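Local coordinates for protein superoxide dismutase (Porphyromonas gingivalis, PDB 1UES) that converts superoxide radicals into oxygen and hydrogen peroxide by alternately reducing and oxidising a manganese or iron ion bound in each subunit of a homodimer, at residues I6-Y10 with F78-R82; P17-T23 with Y164-Q168; G115-G120 with R171-L175. The protein carries 1 engineered substitution. All coordinates share one frame; numbering follows the deposited sequence.

Overall arrangement
All three contacts are partly buried. Contact 1 lies nearest the middle of the chain, its centre about 11 Å from that of the chain, yet contact 3 has the larger share of buried residues. Contact 1 stays within the alpha-hairpin domain and contact 3 within the C-terminal domain, whereas contact 2 joins the two. Phe81 packs on Ile19 between contacts 1 and 2; Tyr167 packs on His174 between contacts 2 and 3, where helices 164-167 and 171-178 follow each other. Contact 1 combines apolar packing with one direct hydrogen bond from a tyrosine to a backbone carbonyl, contact 2 relies on water bridges, and contact 3 centres on one arginine. Contacts 2 and 3 also reach the second subunit.

Contact 1 of 3, residues I6-Y10 with F78-R82; sequences ISLPY and FTQFR
Pro9 and Thr79 approach to 6.8 Å between CA atoms and Tyr10 and Arg82 to 7.0 Å, as the irregular chain 6-10 passes the C-terminal end of helix 62-79. Tyr10 OH donates to Phe78 O at 2.8 Å. The carbonyl oxygen lies at the ring edge, near the plane of the phenol, while the hydroxyl is tilted 24° from the carbonyl plane. A chi1 of 42° sets the Tyr10 ring between its own backbone N and carbonyl carbon, and CE2 comes 3.1 Å from Phe81 O. The N-terminal loop of the alpha-hairpin domain is thereby fastened to the turn where its second long helix ends. Arg82 folds back at chi2 (-71°), and its NH1 binds two carbonyls of that turn, Thr79 O at 3.1 Å and Phe81 O at 2.9 Å. Pro9 CB sits over one face of the guanidinium, 3.4 Å from NH2 of Arg82, the two side chains crossing at about a right angle. Leu8 CD2 meets Phe78 CB at 3.7 Å; Ile6 CD1 also reaches Phe78 CB, and Thr79 CG2 beside it. The Phe78 ring in turn stands edge-to-face with the manganese ligand His27.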
# COMPACT_ATOMS: atom_id res chain seq x y z
N ILE A 6 0.84 -11.17 18.95
CA ILE A 6 -0.34 -11.57 19.69
C ILE A 6 -0.91 -12.93 19.28
O ILE A 6 -0.82 -13.37 18.14
CB ILE A 6 -1.45 -10.51 19.61
CG1 ILE A 6 -1.83 -10.26 18.14
CG2 ILE A 6 -0.99 -9.22 20.27
CD1 ILE A 6 -3.17 -9.66 18.01
N SER A 7 -1.48 -13.62 20.25
CA SER A 7 -2.09 -14.91 19.98
C SER A 7 -3.52 -14.52 19.62
O SER A 7 -4.07 -13.63 20.24
CB SER A 7 -2.06 -15.77 21.24
OG SER A 7 -2.83 -15.12 22.24
N LEU A 8 -4.10 -15.14 18.60
CA LEU A 8 -5.46 -14.81 18.18
C LEU A 8 -6.48 -15.42 19.12
O LEU A 8 -6.28 -16.53 19.60
CB LEU A 8 -5.71 -15.29 16.76
CG LEU A 8 -4.84 -14.61 15.72
CD1 LEU A 8 -5.04 -15.33 14.42
CD2 LEU A 8 -5.21 -13.12 15.59
N PRO A 9 -7.59 -14.71 19.39
CA PRO A 9 -8.66 -15.16 20.28
C PRO A 9 -9.65 -16.11 19.62
O PRO A 9 -10.68 -16.45 20.22
CB PRO A 9 -9.33 -13.86 20.73
CG PRO A 9 -8.96 -12.83 19.73
CD PRO A 9 -7.87 -13.36 18.85
N TYR A 10 -9.32 -16.55 18.41
CA TYR A 10 -10.16 -17.47 17.63
C TYR A 10 -9.27 -18.32 16.72
O TYR A 10 -8.09 -18.03 16.54
CB TYR A 10 -11.15 -16.67 16.79
CG TYR A 10 -10.54 -15.45 16.14
CD1 TYR A 10 -9.75 -15.57 14.99
CD2 TYR A 10 -10.73 -14.19 16.68
CE1 TYR A 10 -9.16 -14.47 14.40
CE2 TYR A 10 -10.15 -13.07 16.11
CZ TYR A 10 -9.36 -13.21 14.97
OH TYR A 10 -8.69 -12.13 14.47
N PHE A 78 -7.07 -7.36 14.77
CA PHE A 78 -7.41 -8.77 14.90
C PHE A 78 -8.27 -9.04 16.11
O PHE A 78 -9.10 -9.93 16.09
CB PHE A 78 -6.16 -9.63 14.96
CG PHE A 78 -5.43 -9.72 13.65
CD1 PHE A 78 -4.14 -9.21 13.55
CD2 PHE A 78 -6.05 -10.27 12.53
CE1 PHE A 78 -3.47 -9.24 12.35
CE2 PHE A 78 -5.35 -10.30 11.30
CZ PHE A 78 -4.08 -9.79 11.23
N THR A 79 -8.08 -8.29 17.18
CA THR A 79 -8.87 -8.62 18.36
C THR A 79 -10.32 -8.16 18.35
O THR A 79 -11.09 -8.53 19.24
CB THR A 79 -8.19 -8.14 19.66
OG1 THR A 79 -7.92 -6.74 19.60
CG2 THR A 79 -6.93 -8.93 19.88
N GLN A 80 -10.72 -7.42 17.33
CA GLN A 80 -12.09 -6.92 17.33
C GLN A 80 -13.06 -7.80 16.56
O GLN A 80 -14.25 -7.50 16.54
CB GLN A 80 -12.15 -5.50 16.77
CG GLN A 80 -11.95 -5.47 15.26
CD GLN A 80 -11.45 -4.15 14.68
OE1 GLN A 80 -11.27 -3.13 15.37
NE2 GLN A 80 -11.22 -4.17 13.38
N PHE A 81 -12.54 -8.85 15.96
CA PHE A 81 -13.35 -9.76 15.14
C PHE A 81 -13.67 -11.08 15.81
O PHE A 81 -12.87 -11.58 16.60
CB PHE A 81 -12.62 -10.07 13.81
CG PHE A 81 -12.33 -8.86 12.96
CD1 PHE A 81 -13.32 -7.92 12.68
CD2 PHE A 81 -11.06 -8.69 12.39
CE1 PHE A 81 -13.05 -6.83 11.84
CE2 PHE A 81 -10.79 -7.61 11.56
CZ PHE A 81 -11.78 -6.68 11.28
N ARG A 82 -14.84 -11.64 15.48
CA ARG A 82 -15.26 -12.93 15.99
C ARG A 82 -16.29 -13.52 15.07
O ARG A 82 -16.99 -12.79 14.37
CB ARG A 82 -15.94 -12.82 17.37
CG ARG A 82 -15.03 -12.40 18.52
CD ARG A 82 -14.06 -13.52 18.90
NE ARG A 82 -13.42 -13.24 20.19
CZ ARG A 82 -12.56 -12.24 20.39
NH1 ARG A 82 -12.24 -11.42 19.39
NH2 ARG A 82 -12.04 -12.05 21.60

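Contact 2 of 3, residues P17-T23 with Y164-Q168; sequences PVISKET and YLTYQ
The N-terminus of helix 21-42, the helix that carries the manganese ligand His27, meets the short helix 164-167 just after His161, another ligand, so this contact ties the alpha-hairpin domain to the C-terminal domain. Ser20 is the N-cap: its OG accepts from Thr23 N at 2.9 Å, with an N-H...O angle of 161°. Ser20 and Thr166 face each other, yet Ser20 OG stays 3.9 Å from Thr166 OG1, and water fills the polar role between the segments. One water accepts from Ser20 N and also bonds Thr23 OG1 at 2.7 Å and Thr166 OG1 at 2.6 Å, so a single molecule joins both segments. A second water accepts from Leu165 N and bonds Thr23 OG1 at 3.1 Å. With chi1 at -71°, Thr23 OG1 lies beside its own backbone N and turns toward helix 164-167, where the Thr23 and Leu165 side chains run past each other in opposite directions, Leu165 CB 3.8 Å from Thr23 OG1. Farther along, Thr166 CG2 packs near Pro17 O; the peptide bond before Pro17 is cis. Tyr167 presents its ring edge to Val18 O, CE2 at 3.6 Å, while its hydroxyl is bonded to Asp177. Tyr164 OH bonds His31 of the second subunit, consistent with the cross-subunit His-Tyr pair found near the active-site entrance in this family. With no direct hydrogen bond between the segments, their polar coupling here runs through water: Thr23 OG1 takes part in both bridges, linking the capped helix start to the backbone and a side chain of helix 164-167.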
# COMPACT_ATOMS: atom_id res chain seq x y z
N PRO A 17 -15.24 -16.44 5.14
CA PRO A 17 -14.43 -16.01 4.00
C PRO A 17 -13.90 -14.58 3.94
O PRO A 17 -13.07 -14.27 3.06
CB PRO A 17 -15.36 -16.21 2.84
CG PRO A 17 -16.66 -15.75 3.39
CD PRO A 17 -16.68 -16.30 4.82
N VAL A 18 -14.37 -13.75 4.85
CA VAL A 18 -14.04 -12.32 4.89
C VAL A 18 -12.53 -12.08 5.07
O VAL A 18 -11.95 -11.19 4.42
CB VAL A 18 -14.88 -11.61 5.97
CG1 VAL A 18 -14.59 -10.10 5.96
CG2 VAL A 18 -16.38 -11.87 5.71
N ILE A 19 -11.94 -12.84 5.97
CA ILE A 19 -10.49 -12.84 6.17
C ILE A 19 -10.27 -14.36 6.22
O ILE A 19 -10.55 -15.00 7.24
CB ILE A 19 -10.04 -12.16 7.49
CG1 ILE A 19 -10.47 -10.69 7.48
CG2 ILE A 19 -8.50 -12.20 7.61
CD1 ILE A 19 -10.04 -9.90 8.71
N SER A 20 -9.83 -14.90 5.10
CA SER A 20 -9.62 -16.34 4.92
C SER A 20 -8.51 -16.86 5.80
O SER A 20 -7.72 -16.10 6.35
CB SER A 20 -9.29 -16.65 3.47
OG SER A 20 -7.97 -16.23 3.19
N LYS A 21 -8.46 -18.18 5.91
CA LYS A 21 -7.45 -18.84 6.70
C LYS A 21 -6.07 -18.49 6.11
O LYS A 21 -5.13 -18.22 6.84
CB LYS A 21 -7.67 -20.36 6.70
CG LYS A 21 -6.40 -21.14 6.99
CD LYS A 21 -6.60 -22.65 6.95
CE LYS A 21 -5.40 -23.36 7.64
NZ LYS A 21 -5.69 -23.52 9.09
N GLU A 22 -5.99 -18.45 4.79
CA GLU A 22 -4.74 -18.14 4.12
C GLU A 22 -4.34 -16.69 4.43
O GLU A 22 -3.17 -16.40 4.68
CB GLU A 22 -4.90 -18.36 2.61
CG GLU A 22 -5.15 -19.85 2.21
CD GLU A 22 -6.63 -20.33 2.23
OE1 GLU A 22 -7.57 -19.60 2.67
OE2 GLU A 22 -6.87 -21.51 1.80
N THR A 23 -5.32 -15.79 4.40
CA THR A 23 -5.01 -14.40 4.72
C THR A 23 -4.55 -14.27 6.17
O THR A 23 -3.57 -13.55 6.44
CB THR A 23 -6.21 -13.49 4.42
OG1 THR A 23 -6.32 -13.42 3.00
CG2 THR A 23 -5.98 -12.06 4.92
N TYR A 164 -6.28 -8.62 -0.53
CA TYR A 164 -6.01 -8.98 -1.92
C TYR A 164 -6.17 -10.45 -2.29
O TYR A 164 -6.61 -10.77 -3.40
CB TYR A 164 -4.61 -8.50 -2.32
CG TYR A 164 -4.61 -8.03 -3.75
CD1 TYR A 164 -5.14 -6.80 -4.08
CD2 TYR A 164 -4.16 -8.86 -4.77
CE1 TYR A 164 -5.24 -6.39 -5.42
CE2 TYR A 164 -4.25 -8.46 -6.11
CZ TYR A 164 -4.81 -7.21 -6.42
OH TYR A 164 -5.00 -6.83 -7.74
N LEU A 165 -5.84 -11.35 -1.38
CA LEU A 165 -5.92 -12.77 -1.74
C LEU A 165 -7.33 -13.20 -2.05
O LEU A 165 -7.53 -14.07 -2.91
CB LEU A 165 -5.38 -13.66 -0.63
CG LEU A 165 -3.87 -13.59 -0.32
CD1 LEU A 165 -3.53 -14.62 0.76
CD2 LEU A 165 -3.06 -13.84 -1.57
N THR A 166 -8.30 -12.59 -1.39
CA THR A 166 -9.71 -12.96 -1.59
C THR A 166 -10.49 -12.00 -2.48
O THR A 166 -11.36 -12.44 -3.25
CB THR A 166 -10.44 -13.06 -0.21
OG1 THR A 166 -9.87 -14.12 0.58
CG2 THR A 166 -11.92 -13.34 -0.40
N TYR A 167 -10.22 -10.70 -2.35
CA TYR A 167 -10.96 -9.66 -3.07
C TYR A 167 -10.23 -8.94 -4.19
O TYR A 167 -10.85 -8.16 -4.92
CB TYR A 167 -11.41 -8.59 -2.10
CG TYR A 167 -12.33 -9.08 -1.03
CD1 TYR A 167 -13.71 -8.96 -1.18
CD2 TYR A 167 -11.84 -9.71 0.12
CE1 TYR A 167 -14.59 -9.45 -0.23
CE2 TYR A 167 -12.73 -10.21 1.09
CZ TYR A 167 -14.10 -10.08 0.90
OH TYR A 167 -15.00 -10.59 1.83
N GLN A 168 -8.92 -9.17 -4.27
CA GLN A 168 -8.09 -8.47 -5.23
C GLN A 168 -8.38 -6.96 -5.18
O GLN A 168 -8.33 -6.37 -4.12
CB GLN A 168 -8.27 -9.04 -6.65
CG GLN A 168 -7.77 -10.48 -6.76
CD GLN A 168 -8.83 -11.48 -6.33
OE1 GLN A 168 -9.96 -11.41 -6.78
NE2 GLN A 168 -8.46 -12.40 -5.43
O HOH W 1 -8.96 -13.15 2.86
O HOH W 2 -5.21 -11.02 1.48

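Contact 3 of 3, residues G115-G120 with R171-L175; sequences GTTLFG and RADHL
Arg171 reaches from helix 171-178 to the last turn of helix 104-116 and the loop after it, and hydrogen-bonds three carbonyls, one of the helix and two of the loop. Arg171 NH1 bonds Gly115 O at 2.8 Å, approaching nearly along the C=O axis. Arg171 NH1 also bonds Leu118 O at 2.8 Å, in the carbonyl plane on a lone pair. The N-H...O angle of this second bond is 154°. Arg171 NH2 takes Gly120 O at 3.1 Å, from a position tilted 28° out of that carbonyl's plane. The chain is extended through chi1 and chi2, then bends at chi3 (-76°), swinging the guanidinium so that all three oxygens lie around its edge. NE bonds Tyr163 OH outside the two segments, fixing the group from a further direction.

Van der Waals contacts flank this polar centre. Leu175 CD1 rests 3.7 Å from Gly115 CA, where the glycine allows the leucine close to the helix backbone. Ala172 CB touches Thr116 OG1 at 3.7 Å, an oxygen bonded to Asn112 O within its own helix. Beyond the loop, the chain runs on into strand 122-128, the central strand of the antiparallel sheet. Bonded at NE, NH1 and NH2, the guanidinium is held against rotation, so one cationic side chain fixes the helix-to-strand connection against helix 171-178.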
# COMPACT_ATOMS: atom_id res chain seq x y z
N GLY A 115 -12.95 4.45 3.80
CA GLY A 115 -12.00 3.38 3.54
C GLY A 115 -11.69 3.23 2.07
O GLY A 115 -10.54 3.03 1.67
N THR A 116 -12.73 3.33 1.25
CA THR A 116 -12.58 3.21 -0.19
C THR A 116 -11.81 4.37 -0.81
O THR A 116 -11.02 4.16 -1.75
CB THR A 116 -13.97 3.08 -0.87
OG1 THR A 116 -14.62 1.88 -0.43
CG2 THR A 116 -13.83 3.02 -2.38
N THR A 117 -12.02 5.59 -0.30
CA THR A 117 -11.35 6.76 -0.86
C THR A 117 -9.95 7.04 -0.30
O THR A 117 -9.30 8.00 -0.71
CB THR A 117 -12.20 8.05 -0.74
OG1 THR A 117 -12.42 8.36 0.65
CG2 THR A 117 -13.55 7.88 -1.46
N LEU A 118 -9.48 6.22 0.64
CA LEU A 118 -8.14 6.42 1.18
C LEU A 118 -7.15 5.95 0.10
O LEU A 118 -7.13 4.77 -0.28
CB LEU A 118 -7.96 5.61 2.46
CG LEU A 118 -6.75 5.93 3.36
CD1 LEU A 118 -7.02 5.45 4.78
CD2 LEU A 118 -5.52 5.26 2.82
N PHE A 119 -6.33 6.87 -0.41
CA PHE A 119 -5.41 6.51 -1.48
C PHE A 119 -4.16 5.85 -0.96
O PHE A 119 -3.49 6.38 -0.07
CB PHE A 119 -5.04 7.74 -2.30
CG PHE A 119 -4.31 7.42 -3.55
CD1 PHE A 119 -4.95 6.78 -4.60
CD2 PHE A 119 -2.96 7.75 -3.69
CE1 PHE A 119 -4.26 6.47 -5.77
CE2 PHE A 119 -2.27 7.44 -4.86
CZ PHE A 119 -2.91 6.80 -5.89
N GLY A 120 -3.84 4.68 -1.52
CA GLY A 120 -2.66 3.96 -1.08
C GLY A 120 -2.93 3.11 0.14
O GLY A 120 -4.07 2.70 0.39
N ARG A 171 -11.72 -3.50 -3.01
CA ARG A 171 -11.63 -3.01 -1.64
C ARG A 171 -13.00 -2.73 -1.03
O ARG A 171 -13.25 -3.10 0.12
CB ARG A 171 -10.78 -1.74 -1.56
CG ARG A 171 -10.55 -1.29 -0.13
CD ARG A 171 -9.96 0.08 -0.05
NE ARG A 171 -8.52 0.08 -0.38
CZ ARG A 171 -7.76 1.15 -0.27
NH1 ARG A 171 -8.30 2.28 0.16
NH2 ARG A 171 -6.48 1.10 -0.61
N ALA A 172 -13.88 -2.07 -1.78
CA ALA A 172 -15.22 -1.77 -1.26
C ALA A 172 -15.99 -3.01 -0.85
O ALA A 172 -16.66 -3.00 0.19
CB ALA A 172 -16.02 -0.98 -2.33
N ASP A 173 -15.92 -4.07 -1.65
CA ASP A 173 -16.63 -5.30 -1.33
C ASP A 173 -16.07 -5.90 -0.04
O ASP A 173 -16.82 -6.45 0.76
CB ASP A 173 -16.54 -6.32 -2.48
CG ASP A 173 -17.36 -5.88 -3.71
OD1 ASP A 173 -18.18 -4.93 -3.60
OD2 ASP A 173 -17.15 -6.49 -4.80
N HIS A 174 -14.76 -5.79 0.17
CA HIS A 174 -14.15 -6.32 1.39
C HIS A 174 -14.67 -5.55 2.59
O HIS A 174 -15.00 -6.15 3.61
CB HIS A 174 -12.64 -6.18 1.35
CG HIS A 174 -11.96 -6.49 2.65
ND1 HIS A 174 -11.85 -7.77 3.15
CD2 HIS A 174 -11.27 -5.69 3.50
CE1 HIS A 174 -11.12 -7.75 4.25
NE2 HIS A 174 -10.76 -6.49 4.48
N LEU A 175 -14.73 -4.23 2.47
CA LEU A 175 -15.20 -3.41 3.58
C LEU A 175 -16.62 -3.74 3.93
O LEU A 175 -16.99 -3.84 5.11
CB LEU A 175 -15.07 -1.93 3.24
CG LEU A 175 -13.62 -1.47 2.97
CD1 LEU A 175 -13.57 0.05 2.92
CD2 LEU A 175 -12.65 -1.99 4.05